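Local coordinates for U4/U6 snRNA-associated-splicing factor PRP24 (Saccharomyces cerevisiae, PDB 4N0T), which binds U6 snRNA, anneals it with U4 snRNA and serves as a recycling factor of the yeast spliceosome, at residues E7-P17 with N75-T86; F202-P211 with C223-S233. One frame throughout, in Å; residues are numbered along the deposited sequence.

Contact 1 (E7-P17 with N75-T86); sequences ELTTVLVKNLP and NEIIVSHLTECT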
# COMPACT_ATOMS: atom_id res chain seq x y z
N GLU A 7 -15.38 -12.76 1.95
CA GLU A 7 -16.77 -12.50 2.31
C GLU A 7 -17.60 -13.78 2.33
O GLU A 7 -18.42 -13.99 3.23
CB GLU A 7 -17.39 -11.51 1.32
CG GLU A 7 -18.89 -11.34 1.53
CD GLU A 7 -19.51 -10.24 0.69
OE1 GLU A 7 -19.31 -9.05 1.04
OE2 GLU A 7 -20.21 -10.55 -0.30
N LEU A 8 -17.38 -14.63 1.32
CA LEU A 8 -18.16 -15.85 1.18
C LEU A 8 -18.23 -16.67 2.46
O LEU A 8 -19.27 -17.24 2.78
CB LEU A 8 -17.60 -16.71 0.04
CG LEU A 8 -18.47 -17.92 -0.33
CD1 LEU A 8 -19.79 -17.46 -0.92
CD2 LEU A 8 -17.74 -18.87 -1.28
N THR A 9 -17.14 -16.71 3.21
CA THR A 9 -17.13 -17.53 4.42
C THR A 9 -17.25 -16.73 5.71
O THR A 9 -17.02 -17.26 6.80
CB THR A 9 -15.88 -18.42 4.49
OG1 THR A 9 -14.71 -17.60 4.65
CG2 THR A 9 -15.75 -19.25 3.22
N THR A 10 -17.64 -15.46 5.59
CA THR A 10 -17.70 -14.59 6.77
C THR A 10 -19.15 -14.34 7.20
O THR A 10 -20.03 -14.06 6.37
CB THR A 10 -17.00 -13.25 6.51
OG1 THR A 10 -15.64 -13.51 6.12
CG2 THR A 10 -16.98 -12.39 7.77
N VAL A 11 -19.38 -14.42 8.49
CA VAL A 11 -20.70 -14.12 9.03
C VAL A 11 -20.64 -12.96 10.00
O VAL A 11 -19.58 -12.66 10.57
CB VAL A 11 -21.34 -15.34 9.74
CG1 VAL A 11 -21.42 -16.52 8.78
CG2 VAL A 11 -20.54 -15.72 10.98
N LEU A 12 -21.79 -12.34 10.19
CA LEU A 12 -21.97 -11.24 11.13
C LEU A 12 -22.84 -11.76 12.27
O LEU A 12 -23.86 -12.39 12.02
CB LEU A 12 -22.72 -10.11 10.43
CG LEU A 12 -23.11 -8.91 11.30
CD1 LEU A 12 -21.87 -8.21 11.77
CD2 LEU A 12 -24.02 -7.94 10.55
N VAL A 13 -22.42 -11.50 13.50
CA VAL A 13 -23.21 -11.86 14.68
C VAL A 13 -23.63 -10.56 15.34
O VAL A 13 -22.79 -9.70 15.62
CB VAL A 13 -22.42 -12.71 15.68
CG1 VAL A 13 -23.32 -13.14 16.84
CG2 VAL A 13 -21.84 -13.93 15.01
N LYS A 14 -24.94 -10.41 15.59
CA LYS A 14 -25.45 -9.23 16.28
C LYS A 14 -26.05 -9.61 17.63
O LYS A 14 -26.60 -10.71 17.78
CB LYS A 14 -26.49 -8.51 15.41
CG LYS A 14 -27.10 -7.29 16.08
CD LYS A 14 -28.02 -6.54 15.15
CE LYS A 14 -28.50 -5.26 15.83
NZ LYS A 14 -29.41 -4.48 14.94
N ASN A 15 -25.91 -8.70 18.59
CA ASN A 15 -26.55 -8.80 19.91
C ASN A 15 -25.88 -9.77 20.88
O ASN A 15 -26.54 -10.34 21.75
CB ASN A 15 -28.06 -9.10 19.81
CG ASN A 15 -28.81 -8.62 21.05
OD1 ASN A 15 -28.49 -7.56 21.59
ND2 ASN A 15 -29.80 -9.39 21.50
N LEU A 16 -24.58 -9.96 20.73
CA LEU A 16 -23.82 -10.70 21.73
C LEU A 16 -23.81 -9.90 23.03
O LEU A 16 -23.89 -8.66 23.00
CB LEU A 16 -22.38 -10.93 21.26
CG LEU A 16 -22.23 -11.91 20.10
CD1 LEU A 16 -20.87 -11.75 19.42
CD2 LEU A 16 -22.41 -13.34 20.58
N PRO A 17 -23.69 -10.59 24.17
CA PRO A 17 -23.66 -9.89 25.47
C PRO A 17 -22.49 -8.92 25.55
O PRO A 17 -21.46 -9.15 24.90
CB PRO A 17 -23.44 -11.03 26.47
CG PRO A 17 -23.99 -12.25 25.78
CD PRO A 17 -23.67 -12.05 24.33
N ASN A 75 -29.13 -13.07 25.87
CA ASN A 75 -29.23 -12.33 24.62
C ASN A 75 -29.59 -13.23 23.44
O ASN A 75 -28.95 -14.26 23.23
CB ASN A 75 -27.90 -11.62 24.30
CG ASN A 75 -27.72 -10.35 25.08
OD1 ASN A 75 -28.23 -10.22 26.20
ND2 ASN A 75 -27.02 -9.39 24.49
N GLU A 76 -30.63 -12.85 22.70
CA GLU A 76 -30.99 -13.55 21.48
C GLU A 76 -30.12 -12.99 20.35
O GLU A 76 -30.25 -11.81 20.01
CB GLU A 76 -32.46 -13.32 21.13
CG GLU A 76 -32.95 -14.10 19.92
CD GLU A 76 -34.46 -14.06 19.74
OE1 GLU A 76 -34.93 -14.05 18.58
OE2 GLU A 76 -35.19 -14.04 20.77
N ILE A 77 -29.24 -13.82 19.80
CA ILE A 77 -28.31 -13.37 18.75
C ILE A 77 -28.91 -13.51 17.36
O ILE A 77 -29.88 -14.26 17.16
CB ILE A 77 -26.95 -14.11 18.80
CG1 ILE A 77 -27.13 -15.61 18.54
CG2 ILE A 77 -26.26 -13.87 20.15
CD1 ILE A 77 -25.82 -16.38 18.39
N ILE A 78 -28.35 -12.79 16.39
CA ILE A 78 -28.74 -12.93 15.00
C ILE A 78 -27.44 -13.21 14.27
O ILE A 78 -26.45 -12.51 14.49
CB ILE A 78 -29.41 -11.65 14.46
CG1 ILE A 78 -30.66 -11.32 15.30
CG2 ILE A 78 -29.81 -11.82 12.99
CD1 ILE A 78 -31.31 -9.98 14.98
N VAL A 79 -27.44 -14.25 13.45
CA VAL A 79 -26.26 -14.61 12.69
C VAL A 79 -26.63 -14.61 11.21
O VAL A 79 -27.63 -15.22 10.81
CB VAL A 79 -25.69 -15.99 13.11
CG1 VAL A 79 -24.39 -16.30 12.34
CG2 VAL A 79 -25.45 -16.06 14.63
N SER A 80 -25.83 -13.93 10.38
CA SER A 80 -26.18 -13.78 8.98
C SER A 80 -24.92 -13.76 8.13
O SER A 80 -23.83 -13.50 8.64
CB SER A 80 -26.95 -12.49 8.76
OG SER A 80 -26.20 -11.38 9.23
N HIS A 81 -25.07 -14.05 6.84
CA HIS A 81 -23.96 -13.86 5.90
C HIS A 81 -23.58 -12.38 5.93
O HIS A 81 -24.45 -11.50 5.90
CB HIS A 81 -24.37 -14.25 4.48
CG HIS A 81 -24.52 -15.73 4.26
ND1 HIS A 81 -23.45 -16.60 4.31
CD2 HIS A 81 -25.61 -16.48 3.96
CE1 HIS A 81 -23.88 -17.83 4.05
NE2 HIS A 81 -25.18 -17.78 3.85
N LEU A 82 -22.28 -12.10 5.97
CA LEU A 82 -21.84 -10.71 5.88
C LEU A 82 -21.90 -10.35 4.41
O LEU A 82 -21.16 -10.91 3.61
CB LEU A 82 -20.42 -10.52 6.40
CG LEU A 82 -19.96 -9.06 6.43
CD1 LEU A 82 -20.66 -8.31 7.56
CD2 LEU A 82 -18.44 -8.96 6.57
N THR A 83 -22.80 -9.45 4.05
CA THR A 83 -22.95 -9.05 2.66
C THR A 83 -23.33 -7.59 2.54
O THR A 83 -24.04 -7.05 3.40
CB THR A 83 -23.98 -9.94 1.91
OG1 THR A 83 -24.12 -9.46 0.57
CG2 THR A 83 -25.32 -9.86 2.57
N GLU A 84 -22.80 -6.94 1.50
CA GLU A 84 -23.04 -5.52 1.27
C GLU A 84 -22.65 -4.64 2.46
O GLU A 84 -23.18 -3.54 2.63
CB GLU A 84 -24.50 -5.28 0.84
CG GLU A 84 -24.86 -6.03 -0.43
CD GLU A 84 -26.25 -5.70 -0.91
OE1 GLU A 84 -27.20 -6.41 -0.51
OE2 GLU A 84 -26.40 -4.71 -1.67
N CYS A 85 -21.69 -5.11 3.25
CA CYS A 85 -21.21 -4.36 4.40
C CYS A 85 -19.73 -4.02 4.33
O CYS A 85 -19.11 -3.78 5.36
CB CYS A 85 -21.44 -5.18 5.67
SG CYS A 85 -23.18 -5.33 6.15
N THR A 86 -19.16 -4.01 3.12
CA THR A 86 -17.73 -3.77 3.00
C THR A 86 -17.45 -2.53 2.14
O THR A 86 -18.01 -2.38 1.05
CB THR A 86 -17.03 -5.01 2.39
OG1 THR A 86 -17.27 -6.15 3.22
CG2 THR A 86 -15.52 -4.77 2.29
O HOH W 1 -19.94 -7.29 3.11
O HOH W 2 -21.18 -13.63 3.15
O HOH W 3 -21.17 -7.65 -0.66
O HOH W 4 -20.85 -16.42 4.88
O HOH W 5 -26.48 -10.86 11.74
O HOH W 6 -32.19 -10.53 23.29
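Val13 and Val79 pair across two antiparallel strands, with CG2 of Val13 4.2 Å from CG2 of Val79. On the same face CD2 of Leu16 meets CG2 of Ile77 at 3.9 Å. Phe29 and Val25 of helix 22-29 cover this tightly packed side. Backbone bonds of Leu12 with Ser80 and Lys14 with Ile78 run in both directions. These are the central strand 10-16 and its neighbour 75-81 in the RRM 1 sheet, of strand order 2-3-1-5-4. On the other face Leu12 CB packs on CD1 of Leu82, but toward Lys14 and Ile78 the contact is looser, and the extended Lys14 chain leads away. At one end two amides, their planes 16° apart, fasten the strands. ND2 of Asn15 donates to Glu76 O at 2.9 Å, nearly straight (172°), and ND2 of Asn75 donates to Asn15 O. Both donors sit above the acceptor's carbonyl plane. With an alanine at Asn15, Glu76 O would probably lose this donor and the strand end one of its two amide ties. At the other end Leu82 N donates to Thr10 O at 3.0 Å, and CD2 of Leu82 lies beside CG2 of Thr10. Beyond them, waters bridge OE1 of Glu7 to Cys85 N and Glu84 N.

Contact 2 (F202-P211 with C223-S233); sequences FGSIEKINIP and CAFMVFENKDS. With nucleotides of chain B.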
# COMPACT_ATOMS: atom_id res chain seq x y z
N PHE A 202 3.50 2.22 -36.46
CA PHE A 202 3.29 1.01 -35.67
C PHE A 202 1.88 0.91 -35.10
O PHE A 202 1.40 -0.19 -34.82
CB PHE A 202 4.33 0.94 -34.54
CG PHE A 202 5.73 0.72 -35.01
CD1 PHE A 202 6.12 -0.53 -35.48
CD2 PHE A 202 6.65 1.75 -35.03
CE1 PHE A 202 7.40 -0.75 -35.93
CE2 PHE A 202 7.93 1.55 -35.48
CZ PHE A 202 8.32 0.29 -35.93
N GLY A 203 1.22 2.05 -34.92
CA GLY A 203 -0.11 2.07 -34.32
C GLY A 203 -0.45 3.43 -33.76
O GLY A 203 0.41 4.31 -33.68
N SER A 204 -1.71 3.63 -33.36
CA SER A 204 -2.15 4.92 -32.83
C SER A 204 -1.40 5.29 -31.55
O SER A 204 -1.32 4.49 -30.62
CB SER A 204 -3.65 4.89 -32.52
OG SER A 204 -4.40 4.71 -33.71
N ILE A 205 -0.88 6.51 -31.52
CA ILE A 205 -0.17 7.02 -30.34
C ILE A 205 -1.13 7.79 -29.44
O ILE A 205 -1.75 8.77 -29.85
CB ILE A 205 0.99 7.93 -30.76
CG1 ILE A 205 2.05 7.12 -31.51
CG2 ILE A 205 1.62 8.59 -29.53
CD1 ILE A 205 3.08 7.99 -32.22
N GLU A 206 -1.26 7.33 -28.20
CA GLU A 206 -2.15 7.97 -27.25
C GLU A 206 -1.52 9.23 -26.63
O GLU A 206 -2.20 10.23 -26.39
CB GLU A 206 -2.53 6.95 -26.17
CG GLU A 206 -3.32 7.51 -24.99
CD GLU A 206 -3.44 6.51 -23.85
OE1 GLU A 206 -3.73 5.32 -24.13
OE2 GLU A 206 -3.24 6.91 -22.69
N LYS A 207 -0.21 9.18 -26.36
CA LYS A 207 0.41 10.25 -25.59
C LYS A 207 1.93 10.20 -25.77
O LYS A 207 2.50 9.13 -25.93
CB LYS A 207 0.07 10.08 -24.10
CG LYS A 207 0.38 11.30 -23.23
CD LYS A 207 -0.12 11.10 -21.78
CE LYS A 207 0.08 12.36 -20.94
NZ LYS A 207 -0.33 12.18 -19.50
N ILE A 208 2.56 11.38 -25.76
CA ILE A 208 4.02 11.46 -25.76
C ILE A 208 4.44 12.33 -24.58
O ILE A 208 3.91 13.44 -24.40
CB ILE A 208 4.57 12.01 -27.10
CG1 ILE A 208 4.29 11.01 -28.22
CG2 ILE A 208 6.06 12.26 -27.00
CD1 ILE A 208 4.78 11.42 -29.57
N ASN A 209 5.34 11.82 -23.74
CA ASN A 209 5.80 12.59 -22.58
C ASN A 209 7.29 12.85 -22.68
O ASN A 209 8.08 11.90 -22.76
CB ASN A 209 5.56 11.84 -21.26
CG ASN A 209 4.11 11.40 -21.06
OD1 ASN A 209 3.20 12.22 -21.13
ND2 ASN A 209 3.90 10.11 -20.78
N ILE A 210 7.69 14.12 -22.66
CA ILE A 210 9.10 14.46 -22.72
C ILE A 210 9.46 15.18 -21.43
O ILE A 210 8.98 16.27 -21.17
CB ILE A 210 9.41 15.35 -23.94
CG1 ILE A 210 9.15 14.57 -25.24
CG2 ILE A 210 10.85 15.86 -23.88
CD1 ILE A 210 9.17 15.42 -26.52
N PRO A 211 10.29 14.54 -20.59
CA PRO A 211 10.73 15.17 -19.34
C PRO A 211 11.32 16.55 -19.62
O PRO A 211 12.09 16.71 -20.57
CB PRO A 211 11.80 14.21 -18.83
CG PRO A 211 11.40 12.87 -19.38
CD PRO A 211 10.78 13.15 -20.73
N CYS A 223 15.72 11.63 -23.26
CA CYS A 223 14.75 10.55 -23.32
C CYS A 223 13.34 11.07 -23.51
O CYS A 223 13.05 12.24 -23.29
CB CYS A 223 14.82 9.69 -22.05
SG CYS A 223 14.32 10.57 -20.55
N ALA A 224 12.47 10.17 -23.96
CA ALA A 224 11.06 10.48 -24.16
C ALA A 224 10.27 9.20 -23.96
O ALA A 224 10.81 8.10 -24.10
CB ALA A 224 10.83 11.03 -25.56
N PHE A 225 8.99 9.35 -23.64
CA PHE A 225 8.13 8.20 -23.45
C PHE A 225 6.96 8.32 -24.39
O PHE A 225 6.49 9.42 -24.67
CB PHE A 225 7.60 8.16 -22.02
CG PHE A 225 8.66 7.91 -20.98
CD1 PHE A 225 9.45 8.94 -20.50
CD2 PHE A 225 8.84 6.63 -20.46
CE1 PHE A 225 10.40 8.71 -19.52
CE2 PHE A 225 9.80 6.40 -19.48
CZ PHE A 225 10.57 7.44 -19.00
N MET A 226 6.49 7.19 -24.89
CA MET A 226 5.43 7.18 -25.87
C MET A 226 4.45 6.07 -25.51
O MET A 226 4.84 4.92 -25.30
CB MET A 226 6.01 6.97 -27.27
CG MET A 226 4.94 6.83 -28.36
SD MET A 226 5.74 6.71 -29.99
CE MET A 226 6.70 8.23 -30.04
N VAL A 227 3.18 6.44 -25.38
CA VAL A 227 2.14 5.49 -25.08
C VAL A 227 1.30 5.17 -26.31
O VAL A 227 0.77 6.09 -26.96
CB VAL A 227 1.20 6.05 -24.01
CG1 VAL A 227 0.04 5.10 -23.79
CG2 VAL A 227 1.98 6.26 -22.72
N PHE A 228 1.18 3.89 -26.62
CA PHE A 228 0.36 3.44 -27.76
C PHE A 228 -1.00 2.99 -27.26
O PHE A 228 -1.12 2.52 -26.12
CB PHE A 228 1.02 2.28 -28.47
CG PHE A 228 2.24 2.67 -29.24
CD1 PHE A 228 3.49 2.67 -28.64
CD2 PHE A 228 2.13 3.03 -30.59
CE1 PHE A 228 4.63 3.03 -29.35
CE2 PHE A 228 3.27 3.39 -31.32
CZ PHE A 228 4.51 3.39 -30.70
N GLU A 229 -2.02 3.10 -28.12
CA GLU A 229 -3.37 2.68 -27.73
C GLU A 229 -3.44 1.20 -27.43
O GLU A 229 -4.23 0.78 -26.59
CB GLU A 229 -4.38 3.02 -28.82
CG GLU A 229 -4.91 4.44 -28.76
CD GLU A 229 -5.96 4.70 -29.82
OE1 GLU A 229 -6.46 3.72 -30.42
OE2 GLU A 229 -6.28 5.89 -30.06
N ASN A 230 -2.63 0.39 -28.12
CA ASN A 230 -2.60 -1.03 -27.79
C ASN A 230 -1.22 -1.65 -27.67
O ASN A 230 -0.24 -1.19 -28.28
CB ASN A 230 -3.51 -1.85 -28.72
CG ASN A 230 -3.05 -1.81 -30.15
OD1 ASN A 230 -2.04 -2.41 -30.51
ND2 ASN A 230 -3.80 -1.09 -31.00
N LYS A 231 -1.14 -2.72 -26.89
CA LYS A 231 0.12 -3.34 -26.54
C LYS A 231 0.88 -3.90 -27.75
O LYS A 231 2.11 -3.87 -27.78
CB LYS A 231 -0.10 -4.45 -25.50
CG LYS A 231 1.18 -4.94 -24.88
CD LYS A 231 1.17 -6.44 -24.66
CE LYS A 231 0.14 -6.85 -23.63
NZ LYS A 231 0.55 -8.11 -22.94
N ASP A 232 0.16 -4.42 -28.73
CA ASP A 232 0.83 -4.98 -29.90
C ASP A 232 1.63 -3.92 -30.65
O ASP A 232 2.73 -4.20 -31.13
CB ASP A 232 -0.17 -5.66 -30.84
CG ASP A 232 0.46 -6.07 -32.17
OD1 ASP A 232 1.27 -7.02 -32.18
OD2 ASP A 232 0.15 -5.43 -33.20
N SER A 233 1.10 -2.70 -30.76
CA SER A 233 1.85 -1.63 -31.43
C SER A 233 3.12 -1.29 -30.66
O SER A 233 4.18 -1.12 -31.23
CB SER A 233 0.98 -0.38 -31.58
OG SER A 233 -0.16 -0.68 -32.38
P C B 14 9.87 10.39 -13.10
OP1 C B 14 10.84 11.20 -12.31
OP2 C B 14 8.91 9.50 -12.40
O5' C B 14 8.98 11.35 -14.01
C5' C B 14 9.56 12.42 -14.75
C4' C B 14 8.96 12.53 -16.13
O4' C B 14 9.28 11.33 -16.88
C3' C B 14 7.44 12.59 -16.20
O3' C B 14 6.92 13.89 -16.00
C2' C B 14 7.15 12.07 -17.59
O2' C B 14 7.45 13.07 -18.56
C1' C B 14 8.21 10.99 -17.73
N1 C B 14 7.75 9.61 -17.42
C2 C B 14 6.88 9.00 -18.32
O2 C B 14 6.46 9.65 -19.29
N3 C B 14 6.51 7.72 -18.12
C4 C B 14 6.97 7.04 -17.07
N4 C B 14 6.55 5.78 -16.95
C5 C B 14 7.88 7.62 -16.13
C6 C B 14 8.25 8.90 -16.36
P A B 15 5.72 14.11 -14.95
OP1 A B 15 5.30 15.53 -15.05
OP2 A B 15 6.14 13.54 -13.66
O5' A B 15 4.53 13.21 -15.51
C5' A B 15 3.89 13.51 -16.74
C4' A B 15 3.16 12.31 -17.28
O4' A B 15 4.07 11.20 -17.43
C3' A B 15 2.07 11.75 -16.37
O3' A B 15 0.88 12.50 -16.42
C2' A B 15 1.93 10.33 -16.89
O2' A B 15 1.23 10.32 -18.13
C1' A B 15 3.40 9.98 -17.17
N9 A B 15 4.01 9.37 -15.98
C8 A B 15 4.74 9.97 -14.99
N7 A B 15 5.14 9.14 -14.05
C5 A B 15 4.61 7.92 -14.44
C6 A B 15 4.68 6.65 -13.85
N6 A B 15 5.31 6.40 -12.71
N1 A B 15 4.06 5.64 -14.50
C2 A B 15 3.43 5.90 -15.65
N3 A B 15 3.28 7.06 -16.30
C4 A B 15 3.92 8.04 -15.62
P A B 13 14.16 12.89 -14.74
OP1 A B 13 13.23 13.89 -14.14
OP2 A B 13 14.95 11.93 -13.92
O5' A B 13 13.28 12.08 -15.80
C5' A B 13 13.57 10.72 -16.08
C4' A B 13 12.35 9.87 -15.80
O4' A B 13 12.51 8.58 -16.43
C3' A B 13 12.08 9.59 -14.32
O3' A B 13 10.67 9.47 -14.15
C2' A B 13 12.70 8.20 -14.15
O2' A B 13 12.21 7.47 -13.04
C1' A B 13 12.29 7.57 -15.47
N9 A B 13 13.02 6.38 -15.89
C8 A B 13 14.37 6.17 -16.03
N7 A B 13 14.65 4.98 -16.50
C5 A B 13 13.41 4.38 -16.69
C6 A B 13 13.03 3.11 -17.16
N6 A B 13 13.91 2.18 -17.55
N1 A B 13 11.71 2.85 -17.23
C2 A B 13 10.84 3.78 -16.85
N3 A B 13 11.07 5.00 -16.38
C4 A B 13 12.40 5.23 -16.32
O HOH W 7 -1.64 1.60 -30.78
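The Phe225 ring carries the cytosine of C14 of chain B on one face, with C2 of the base 3.3 Å above the ring plane and offset toward the rim. At the ring edge, near its plane, lie Asn209 O, CG of Pro211 and O4' of A13 of chain B. O4' of A13 of chain B is 3.4 Å from CZ of Phe225. The Phe228 ring belongs to the other side of the sheet. The carbonyl carbon of Ser233 lies over one face, toward the rim, and Gly203 O is in plane at the ring edge. Ile205 adds CG1, 3.9 Å from CE2 of Phe228, and sends CD1 to SD of Met226. Farther along, CE of Met226 meets CD1 of Ile208, the two side chains lying side by side.

Asn209 stands next to Phe225 on the RNA face. Its ND2 donates a weak bond to O2 of C14 of chain B at 3.0 Å. Lys207 has CG anti to its N (chi1 -166°) and is extended to NZ, which reaches O2' of A15 of chain B at 2.8 Å. Glu206 OE1 instead pairs with Arg178. Two residues, Glu206 and Lys207, stand opposite the single Val227, a classic beta bulge. Val227 O takes Glu206 N at 2.7 Å and, weakly, Lys207 N.

Past the strands, Asn230 N-caps helix 231-237, its OD1 accepting from Ser233 N at 3.2 Å. An aromatic residue of the third strand stacked under a base, with Lys207 bonded to a sugar and Asn209 weakly to the base, is the RNA-binding arrangement of the RRM sheet.

In the fold
Contact 1 comes first along the chain, in RRM 1, and closes before contact 2 opens in RRM 3. Their centres are about 50 Å apart, and their nearest atoms about 29 Å, so they do not touch. They share no strand or helix. Each lies in its own five-stranded antiparallel sheet of order 2-3-1-5-4, and the sheet of RRM 2 comes between them in sequence. Contact 1 joins the first and last long strands of its domain. Contact 2 joins the second and third, 205-209 and 222-228, and meets RNA directly. Together they sample different seams of one repeated fold, consistent with several such domains sharing the binding of U6 snRNA.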